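Local coordinates for protein bottromycin amidohydrolase (Streptomyces purpureus, PDB 6I5S) that acts as the zinc-binding, thiazoline-specific amidohydrolase that is the gatekeeper of bottromycin biosynthesis, at residues G44-E52 / F374-A383; C270-A278 / S359-R369. One frame throughout, in Å; residues are numbered along the deposited sequence.

Contact 1. Residues G44-E52 / F374-A383; sequences GLIDAATGE and FGAVLKAATA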
loop_
_atom_site.group_PDB
_atom_site.type_symbol
_atom_site.label_atom_id
_atom_site.label_comp_id
_atom_site.label_asym_id
_atom_site.label_seq_id
_atom_site.Cartn_x
_atom_site.Cartn_y
_atom_site.Cartn_z
ATOM N N GLY A 44 0.975 -2.037 -25.468
ATOM C CA GLY A 44 -0.212 -1.235 -25.281
ATOM C C GLY A 44 -0.213 -0.578 -23.897
ATOM O O GLY A 44 -0.364 -1.247 -22.863
ATOM N N LEU A 45 0.021 0.721 -23.853
ATOM C CA LEU A 45 0.065 1.440 -22.580
ATOM C C LEU A 45 -1.364 1.681 -22.133
ATOM O O LEU A 45 -2.142 2.316 -22.852
ATOM C CB LEU A 45 0.814 2.762 -22.713
ATOM C CG LEU A 45 0.801 3.718 -21.499
ATOM C CD1 LEU A 45 1.427 3.048 -20.305
ATOM C CD2 LEU A 45 1.493 5.062 -21.808
ATOM N N ILE A 46 -1.731 1.139 -20.979
ATOM C CA ILE A 46 -3.066 1.363 -20.433
ATOM C C ILE A 46 -3.074 2.678 -19.660
ATOM O O ILE A 46 -2.199 2.927 -18.816
ATOM C CB ILE A 46 -3.486 0.173 -19.560
ATOM C CG1 ILE A 46 -3.583 -1.091 -20.453
ATOM C CG2 ILE A 46 -4.797 0.447 -18.851
ATOM C CD1 ILE A 46 -3.868 -2.347 -19.668
ATOM N N ASP A 47 -4.033 3.536 -19.989
ATOM C CA ASP A 47 -4.116 4.878 -19.410
ATOM C C ASP A 47 -4.534 4.772 -17.957
ATOM O O ASP A 47 -5.608 4.260 -17.661
ATOM C CB ASP A 47 -5.121 5.735 -20.180
ATOM C CG ASP A 47 -5.047 7.210 -19.806
ATOM O OD1 ASP A 47 -4.083 7.605 -19.126
ATOM O OD2 ASP A 47 -5.953 7.980 -20.199
ATOM N N ALA A 48 -3.691 5.265 -17.053
ATOM C CA ALA A 48 -3.909 5.046 -15.624
ATOM C C ALA A 48 -5.255 5.584 -15.146
ATOM O O ALA A 48 -5.752 5.133 -14.108
ATOM C CB ALA A 48 -2.777 5.684 -14.819
ATOM N N ALA A 49 -5.848 6.532 -15.872
ATOM C CA ALA A 49 -7.134 7.109 -15.499
ATOM C C ALA A 49 -8.329 6.385 -16.123
ATOM O O ALA A 49 -9.322 6.129 -15.431
ATOM C CB ALA A 49 -7.161 8.587 -15.897
ATOM N N THR A 50 -8.267 6.056 -17.415
ATOM C CA THR A 50 -9.432 5.565 -18.143
ATOM C C THR A 50 -9.444 4.060 -18.376
ATOM O O THR A 50 -10.499 3.517 -18.709
ATOM C CB THR A 50 -9.526 6.252 -19.508
ATOM O OG1 THR A 50 -8.607 5.635 -20.411
ATOM C CG2 THR A 50 -9.161 7.729 -19.388
ATOM N N GLY A 51 -8.306 3.380 -18.265
ATOM C CA GLY A 51 -8.248 1.964 -18.537
ATOM C C GLY A 51 -8.237 1.613 -20.000
ATOM O O GLY A 51 -8.140 0.421 -20.336
ATOM N N GLU A 52 -8.330 2.601 -20.883
ATOM C CA GLU A 52 -8.197 2.334 -22.307
ATOM C C GLU A 52 -6.722 2.195 -22.687
ATOM O O GLU A 52 -5.825 2.639 -21.967
ATOM C CB GLU A 52 -8.848 3.441 -23.125
ATOM C CG GLU A 52 -10.329 3.202 -23.380
ATOM C CD GLU A 52 -11.193 4.388 -23.005
ATOM O OE1 GLU A 52 -10.688 5.528 -23.032
ATOM O OE2 GLU A 52 -12.381 4.179 -22.676
ATOM N N PHE A 374 -12.844 -0.657 -13.435
ATOM C CA PHE A 374 -11.450 -0.994 -13.680
ATOM C C PHE A 374 -10.593 0.271 -13.748
ATOM O O PHE A 374 -9.530 0.353 -13.124
ATOM C CB PHE A 374 -11.306 -1.791 -14.984
ATOM C CG PHE A 374 -9.889 -1.978 -15.403
ATOM C CD1 PHE A 374 -9.069 -2.868 -14.738
ATOM C CD2 PHE A 374 -9.360 -1.274 -16.464
ATOM C CE1 PHE A 374 -7.780 -3.023 -15.099
ATOM C CE2 PHE A 374 -8.027 -1.444 -16.831
ATOM C CZ PHE A 374 -7.250 -2.312 -16.153
ATOM N N GLY A 375 -11.043 1.254 -14.525
ATOM C CA GLY A 375 -10.288 2.490 -14.677
ATOM C C GLY A 375 -10.098 3.215 -13.365
ATOM O O GLY A 375 -9.003 3.688 -13.067
ATOM N N ALA A 376 -11.172 3.318 -12.565
ATOM C CA ALA A 376 -11.098 4.005 -11.284
ATOM C C ALA A 376 -10.129 3.310 -10.339
ATOM O O ALA A 376 -9.332 3.963 -9.644
ATOM C CB ALA A 376 -12.498 4.094 -10.664
ATOM N N VAL A 377 -10.195 1.982 -10.274
ATOM C CA VAL A 377 -9.327 1.314 -9.317
ATOM C C VAL A 377 -7.879 1.341 -9.813
ATOM O O VAL A 377 -6.931 1.499 -9.014
ATOM C CB VAL A 377 -9.858 -0.105 -9.036
ATOM C CG1 VAL A 377 -9.551 -1.044 -10.186
ATOM C CG2 VAL A 377 -9.315 -0.615 -7.738
ATOM N N LEU A 378 -7.680 1.303 -11.130
ATOM C CA LEU A 378 -6.322 1.451 -11.648
ATOM C C LEU A 378 -5.752 2.837 -11.336
ATOM O O LEU A 378 -4.579 2.971 -10.953
ATOM C CB LEU A 378 -6.283 1.204 -13.150
ATOM C CG LEU A 378 -4.868 1.226 -13.773
ATOM C CD1 LEU A 378 -3.930 0.195 -13.135
ATOM C CD2 LEU A 378 -4.910 1.061 -15.277
ATOM N N LYS A 379 -6.563 3.889 -11.500
ATOM C CA LYS A 379 -6.136 5.236 -11.138
ATOM C C LYS A 379 -5.767 5.329 -9.659
ATOM O O LYS A 379 -4.765 5.939 -9.304
ATOM C CB LYS A 379 -7.230 6.252 -11.489
ATOM C CG LYS A 379 -6.841 7.674 -11.262
ATOM C CD LYS A 379 -7.939 8.675 -11.679
ATOM C CE LYS A 379 -7.370 10.111 -11.669
ATOM N NZ LYS A 379 -8.374 11.138 -12.037
ATOM N N ALA A 380 -6.583 4.754 -8.782
ATOM C CA ALA A 380 -6.266 4.709 -7.358
ATOM C C ALA A 380 -4.966 3.958 -7.054
ATOM O O ALA A 380 -4.231 4.333 -6.134
ATOM C CB ALA A 380 -7.401 4.026 -6.611
ATOM N N ALA A 381 -4.653 2.920 -7.836
ATOM C CA ALA A 381 -3.492 2.074 -7.608
ATOM C C ALA A 381 -2.229 2.747 -8.094
ATOM O O ALA A 381 -1.121 2.381 -7.680
ATOM C CB ALA A 381 -3.688 0.717 -8.343
ATOM N N THR A 382 -2.366 3.757 -8.955
ATOM C CA THR A 382 -1.212 4.307 -9.635
ATOM C C THR A 382 -1.191 5.833 -9.628
ATOM O O THR A 382 -0.570 6.427 -8.736
ATOM C CB THR A 382 -1.110 3.768 -11.090
ATOM O OG1 THR A 382 -2.274 4.095 -11.879
ATOM C CG2 THR A 382 -0.922 2.268 -11.104
ATOM N N ALA A 383 -1.739 6.467 -10.670
ATOM C CA ALA A 383 -1.639 7.919 -10.853
ATOM C C ALA A 383 -2.000 8.731 -9.600
ATOM O O ALA A 383 -1.327 9.700 -9.275
ATOM C CB ALA A 383 -2.540 8.339 -12.015
#
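Ala48 and Gly51, in the turn that follows strand 43-45, settle on one side of helix 374-381. Packing is tightest along the carbonyl and methyl of Ala48. Its O lies 3.0 Å from Lys379 CA, while the nearby Lys379 N-H is already spent on Gly375 O of its own helix. The methyl, Ala48 CB, meets Thr382 OG1 at 3.4 Å and the methyl of Ala383 beyond it. That hydroxyl is turned back to the helix by a chi1 of 60°, which sets it between the backbone N and the carbonyl carbon; Thr382 OG1 donates to Leu378 O at 2.7 Å, coming from above the carbonyl plane (38° out). Further along, Ile46 CG2 touches Leu378 CD2 at 3.6 Å, the two side chains crossing at about a right angle. Glycines close the other end: Gly51 CA sits at the edge of the Phe374 ring, 3.8 Å from CE2, and only 4.4 Å from Gly375 CA. A CB on Gly51 would come too close to Phe374 CD2, and the positive phi of Gly51 (77°) favours glycine as well.

The solvent side is loose by comparison. The side chains of Asp47 and Thr50 set off away from the helix, and Lys379, after laying CB beside Ala48 O, runs out fully extended. Here Thr50 OG1 accepts from Glu52 N at 3.1 Å, forming an ST turn within the loop. The two segments share no hydrogen bond, so their union rests on the van der Waals fit of Ala48 and the glycines, together with the apolar ends of Ile46, Phe374 and Leu378.

Contact 2. Residues C270-A278 / S359-R369; sequences CPTLVAWRA and SFHKEIAELTR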
loop_
_atom_site.group_PDB
_atom_site.type_symbol
_atom_site.label_atom_id
_atom_site.label_comp_id
_atom_site.label_asym_id
_atom_site.label_seq_id
_atom_site.Cartn_x
_atom_site.Cartn_y
_atom_site.Cartn_z
ATOM N N CYS A 270 -7.749 6.822 1.791
ATOM C CA CYS A 270 -7.170 5.479 1.733
ATOM C C CYS A 270 -7.936 4.605 2.718
ATOM O O CYS A 270 -7.604 4.559 3.901
ATOM C CB CYS A 270 -5.664 5.528 2.059
ATOM S SG CYS A 270 -4.909 3.943 1.886
ATOM N N PRO A 271 -8.974 3.880 2.270
ATOM C CA PRO A 271 -9.890 3.236 3.236
ATOM C C PRO A 271 -9.383 1.942 3.855
ATOM O O PRO A 271 -9.943 1.507 4.871
ATOM C CB PRO A 271 -11.168 2.992 2.405
ATOM C CG PRO A 271 -10.707 2.951 0.967
ATOM C CD PRO A 271 -9.512 3.923 0.897
ATOM N N THR A 272 -8.372 1.304 3.268
ATOM C CA THR A 272 -7.827 0.025 3.723
ATOM C C THR A 272 -8.930 -0.953 4.090
ATOM O O THR A 272 -8.971 -1.510 5.180
ATOM C CB THR A 272 -6.830 0.171 4.879
ATOM O OG1 THR A 272 -7.473 0.625 6.058
ATOM C CG2 THR A 272 -5.740 1.160 4.553
ATOM N N LEU A 273 -9.770 -1.250 3.093
ATOM C CA LEU A 273 -10.916 -2.128 3.354
ATOM C C LEU A 273 -10.450 -3.537 3.699
ATOM O O LEU A 273 -11.058 -4.223 4.550
ATOM C CB LEU A 273 -11.848 -2.157 2.149
ATOM C CG LEU A 273 -12.460 -0.791 1.855
ATOM C CD1 LEU A 273 -13.142 -0.833 0.469
ATOM C CD2 LEU A 273 -13.512 -0.342 2.924
ATOM N N VAL A 274 -9.380 -3.991 3.039
ATOM C CA VAL A 274 -8.830 -5.331 3.316
ATOM C C VAL A 274 -8.433 -5.483 4.774
ATOM O O VAL A 274 -8.570 -6.576 5.349
ATOM C CB VAL A 274 -7.646 -5.633 2.381
ATOM C CG1 VAL A 274 -6.510 -4.608 2.536
ATOM C CG2 VAL A 274 -7.134 -7.080 2.579
ATOM N N ALA A 275 -7.940 -4.411 5.396
ATOM C CA ALA A 275 -7.575 -4.466 6.820
ATOM C C ALA A 275 -8.798 -4.463 7.741
ATOM O O ALA A 275 -8.836 -5.199 8.740
ATOM C CB ALA A 275 -6.633 -3.271 7.145
ATOM N N TRP A 276 -9.781 -3.609 7.464
ATOM C CA TRP A 276 -11.082 -3.717 8.156
ATOM C C TRP A 276 -11.630 -5.144 8.103
ATOM O O TRP A 276 -12.069 -5.696 9.114
ATOM C CB TRP A 276 -12.077 -2.768 7.510
ATOM C CG TRP A 276 -12.105 -1.337 7.975
ATOM C CD1 TRP A 276 -11.610 -0.244 7.291
ATOM C CD2 TRP A 276 -12.684 -0.845 9.177
ATOM N NE1 TRP A 276 -11.885 0.912 7.993
ATOM C CE2 TRP A 276 -12.552 0.577 9.153
ATOM C CE3 TRP A 276 -13.364 -1.449 10.251
ATOM C CZ2 TRP A 276 -13.045 1.396 10.177
ATOM C CZ3 TRP A 276 -13.873 -0.628 11.258
ATOM C CH2 TRP A 276 -13.681 0.789 11.222
ATOM N N ARG A 277 -11.643 -5.728 6.908
ATOM C CA ARG A 277 -12.149 -7.090 6.716
ATOM C C ARG A 277 -11.386 -8.079 7.585
ATOM O O ARG A 277 -11.965 -8.918 8.256
ATOM C CB ARG A 277 -12.006 -7.450 5.233
ATOM C CG ARG A 277 -12.517 -8.849 4.789
ATOM C CD ARG A 277 -14.062 -8.876 4.666
ATOM N NE ARG A 277 -14.488 -7.917 3.656
ATOM C CZ ARG A 277 -15.775 -7.586 3.479
ATOM N NH1 ARG A 277 -16.113 -6.697 2.567
ATOM N NH2 ARG A 277 -16.719 -8.111 4.239
ATOM N N ALA A 278 -10.057 -7.996 7.581
ATOM C CA ALA A 278 -9.290 -8.930 8.401
ATOM C C ALA A 278 -9.526 -8.744 9.892
ATOM O O ALA A 278 -9.531 -9.727 10.635
ATOM C CB ALA A 278 -7.787 -8.790 8.052
ATOM N N SER A 359 -2.347 -8.870 -0.526
ATOM C CA SER A 359 -3.350 -8.005 0.110
ATOM C C SER A 359 -3.644 -6.775 -0.744
ATOM O O SER A 359 -4.755 -6.201 -0.667
ATOM C CB SER A 359 -2.888 -7.570 1.508
ATOM O OG SER A 359 -1.685 -6.821 1.490
ATOM N N PHE A 360 -2.667 -6.337 -1.532
ATOM C CA PHE A 360 -2.906 -5.218 -2.440
ATOM C C PHE A 360 -4.044 -5.559 -3.403
ATOM O O PHE A 360 -4.962 -4.753 -3.637
ATOM C CB PHE A 360 -1.633 -4.873 -3.208
ATOM C CG PHE A 360 -1.772 -3.673 -4.075
ATOM C CD1 PHE A 360 -1.740 -2.432 -3.493
ATOM C CD2 PHE A 360 -2.037 -3.776 -5.425
ATOM C CE1 PHE A 360 -1.899 -1.276 -4.253
ATOM C CE2 PHE A 360 -2.171 -2.622 -6.205
ATOM C CZ PHE A 360 -2.122 -1.373 -5.604
ATOM N N HIS A 361 -3.973 -6.748 -4.001
ATOM C CA HIS A 361 -5.025 -7.203 -4.903
ATOM C C HIS A 361 -6.306 -7.535 -4.161
ATOM O O HIS A 361 -7.379 -7.416 -4.751
ATOM C CB HIS A 361 -4.447 -8.347 -5.761
ATOM C CG HIS A 361 -3.348 -7.839 -6.628
ATOM N ND1 HIS A 361 -3.611 -7.092 -7.759
ATOM C CD2 HIS A 361 -2.011 -7.799 -6.436
ATOM C CE1 HIS A 361 -2.457 -6.671 -8.262
ATOM N NE2 HIS A 361 -1.477 -7.064 -7.464
ATOM N N LYS A 362 -6.228 -7.951 -2.903
ATOM C CA LYS A 362 -7.458 -8.070 -2.111
ATOM C C LYS A 362 -8.143 -6.728 -1.926
ATOM O O LYS A 362 -9.390 -6.657 -1.914
ATOM C CB LYS A 362 -7.183 -8.688 -0.756
ATOM C CG LYS A 362 -6.790 -10.152 -0.780
ATOM C CD LYS A 362 -6.971 -10.732 0.596
ATOM C CE LYS A 362 -6.538 -12.153 0.661
ATOM N NZ LYS A 362 -6.954 -12.803 1.948
ATOM N N GLU A 363 -7.362 -5.650 -1.807
ATOM C CA GLU A 363 -7.970 -4.341 -1.638
ATOM C C GLU A 363 -8.570 -3.863 -2.951
ATOM O O GLU A 363 -9.658 -3.289 -2.948
ATOM C CB GLU A 363 -6.945 -3.335 -1.125
ATOM C CG GLU A 363 -7.530 -1.899 -0.891
ATOM C CD GLU A 363 -8.532 -1.825 0.182
ATOM O OE1 GLU A 363 -8.798 -2.885 0.796
ATOM O OE2 GLU A 363 -9.105 -0.681 0.425
ATOM N N ILE A 364 -7.914 -4.145 -4.094
ATOM C CA ILE A 364 -8.577 -3.911 -5.384
ATOM C C ILE A 364 -9.895 -4.675 -5.447
ATOM O O ILE A 364 -10.920 -4.138 -5.886
ATOM C CB ILE A 364 -7.656 -4.290 -6.556
ATOM C CG1 ILE A 364 -6.541 -3.206 -6.650
ATOM C CG2 ILE A 364 -8.425 -4.390 -7.882
ATOM C CD1 ILE A 364 -5.453 -3.576 -7.601
ATOM N N ALA A 365 -9.898 -5.914 -4.968
ATOM C CA ALA A 365 -11.141 -6.700 -4.987
ATOM C C ALA A 365 -12.221 -6.081 -4.084
ATOM O O ALA A 365 -13.388 -6.027 -4.459
ATOM C CB ALA A 365 -10.835 -8.142 -4.570
ATOM N N GLU A 366 -11.852 -5.611 -2.889
ATOM C CA GLU A 366 -12.816 -4.913 -2.038
ATOM C C GLU A 366 -13.420 -3.702 -2.738
ATOM O O GLU A 366 -14.641 -3.481 -2.667
ATOM C CB GLU A 366 -12.182 -4.434 -0.726
ATOM C CG GLU A 366 -11.758 -5.522 0.268
ATOM C CD GLU A 366 -12.862 -6.089 1.106
ATOM O OE1 GLU A 366 -13.935 -5.458 1.196
ATOM O OE2 GLU A 366 -12.660 -7.184 1.707
ATOM N N LEU A 367 -12.582 -2.895 -3.393
ATOM C CA LEU A 367 -13.065 -1.678 -4.030
ATOM C C LEU A 367 -13.939 -1.990 -5.244
ATOM O O LEU A 367 -14.965 -1.339 -5.462
ATOM C CB LEU A 367 -11.864 -0.810 -4.431
ATOM C CG LEU A 367 -11.112 -0.195 -3.244
ATOM C CD1 LEU A 367 -9.762 0.306 -3.690
ATOM C CD2 LEU A 367 -11.954 0.965 -2.688
ATOM N N THR A 368 -13.576 -3.008 -6.033
ATOM C CA THR A 368 -14.425 -3.337 -7.177
ATOM C C THR A 368 -15.718 -4.042 -6.750
ATOM O O THR A 368 -16.768 -3.836 -7.380
ATOM C CB THR A 368 -13.652 -4.203 -8.201
ATOM O OG1 THR A 368 -13.092 -5.372 -7.577
ATOM C CG2 THR A 368 -12.520 -3.374 -8.803
ATOM N N ARG A 369 -15.677 -4.850 -5.672
ATOM C CA ARG A 369 -16.915 -5.420 -5.132
ATOM C C ARG A 369 -17.895 -4.330 -4.732
ATOM O O ARG A 369 -19.102 -4.508 -4.853
ATOM C CB ARG A 369 -16.660 -6.313 -3.909
ATOM C CG ARG A 369 -16.143 -7.684 -4.229
ATOM C CD ARG A 369 -16.305 -8.668 -3.066
ATOM N NE ARG A 369 -15.537 -8.402 -1.850
ATOM C CZ ARG A 369 -14.269 -8.707 -1.630
ATOM N NH1 ARG A 369 -13.524 -9.308 -2.526
ATOM N NH2 ARG A 369 -13.773 -8.427 -0.459
HETATM O O HOH W 1 -7.415 1.472 0.325
#
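Glu363 reaches across to the start of helix 273-278, where its carboxylate takes two consecutive backbone N-H groups, at a near-perpendicular helix crossing (94°) that also carries a salt-bridge network. The two helices pack beside the zinc centre of an enzyme that probably has the (beta/alpha)8 barrel of the amidohydrolase family. Leu273 N donates to Glu363 OE2 at 2.8 Å and Val274 N to Glu363 OE1 at 2.6 Å, both on the syn side but tilted out of the carboxylate plane. With CG anti to the backbone N (chi1 -179°) and a bend at chi2, the Glu363 chain turns its acid onto this helix start, where the positive end of the helix dipole would be expected to favour the charged form. A water accepts from Thr272 N and lies within hydrogen-bonding distance of Glu363 OE2.

One turn later, Arg277 grips Glu366 side-on: NE binds OE2 at 2.8 Å and NH1 binds OE1, each through a syn lone pair, with guanidinium and carboxylate 21° from coplanar. Arg369 NH2 joins at the same Glu366 OE2, so both arginines gather round one acid. Replacing Arg277 with a leucine would remove the paired nitrogens, and would probably leave Glu366 leaning on Arg369 alone within this network and Asp327, the second partner of NH1, without its mate.

Leu273 packs between the two polar sites, laying CB against Glu366 CB at 3.7 Å; Leu367, which it crosses at about a right angle, and Val274 pack to their flanks. Val274 CG2 rests on Lys362 CB, whose amine leads off to Asp458.

Further out, helix 316-338 covers Leu273 and Arg277 through Leu329 and Val326. Behind the helix start, the hydroxyl OG1 of Thr272 is hydrogen-bonded to ND1 of the zinc ligand His229.

In the fold
Contacts 1 and 2 lie about 17 Å apart, centre to centre, and are joined by consecutive helices, 358-369 and 374-381. Their side chains meet directly: Ala381 CB packs on Phe360 CZ at 3.8 Å, and Val377 CG2 on Ile364 CG2 at 3.9 Å. Contact 2 is the one beside the metal centre, the side chain of Thr272 lying about 7 Å from a zinc ion. Contact 1 is the outer of the two, with solvent on one flank. Strand 84-95 touches both, Thr382 resting on Pro88 and Phe90, and Cys270 and Thr272 on the zinc ligand His94. The helix pair thus connects the peripheral turn at 44-52 with the surroundings of the two-zinc site.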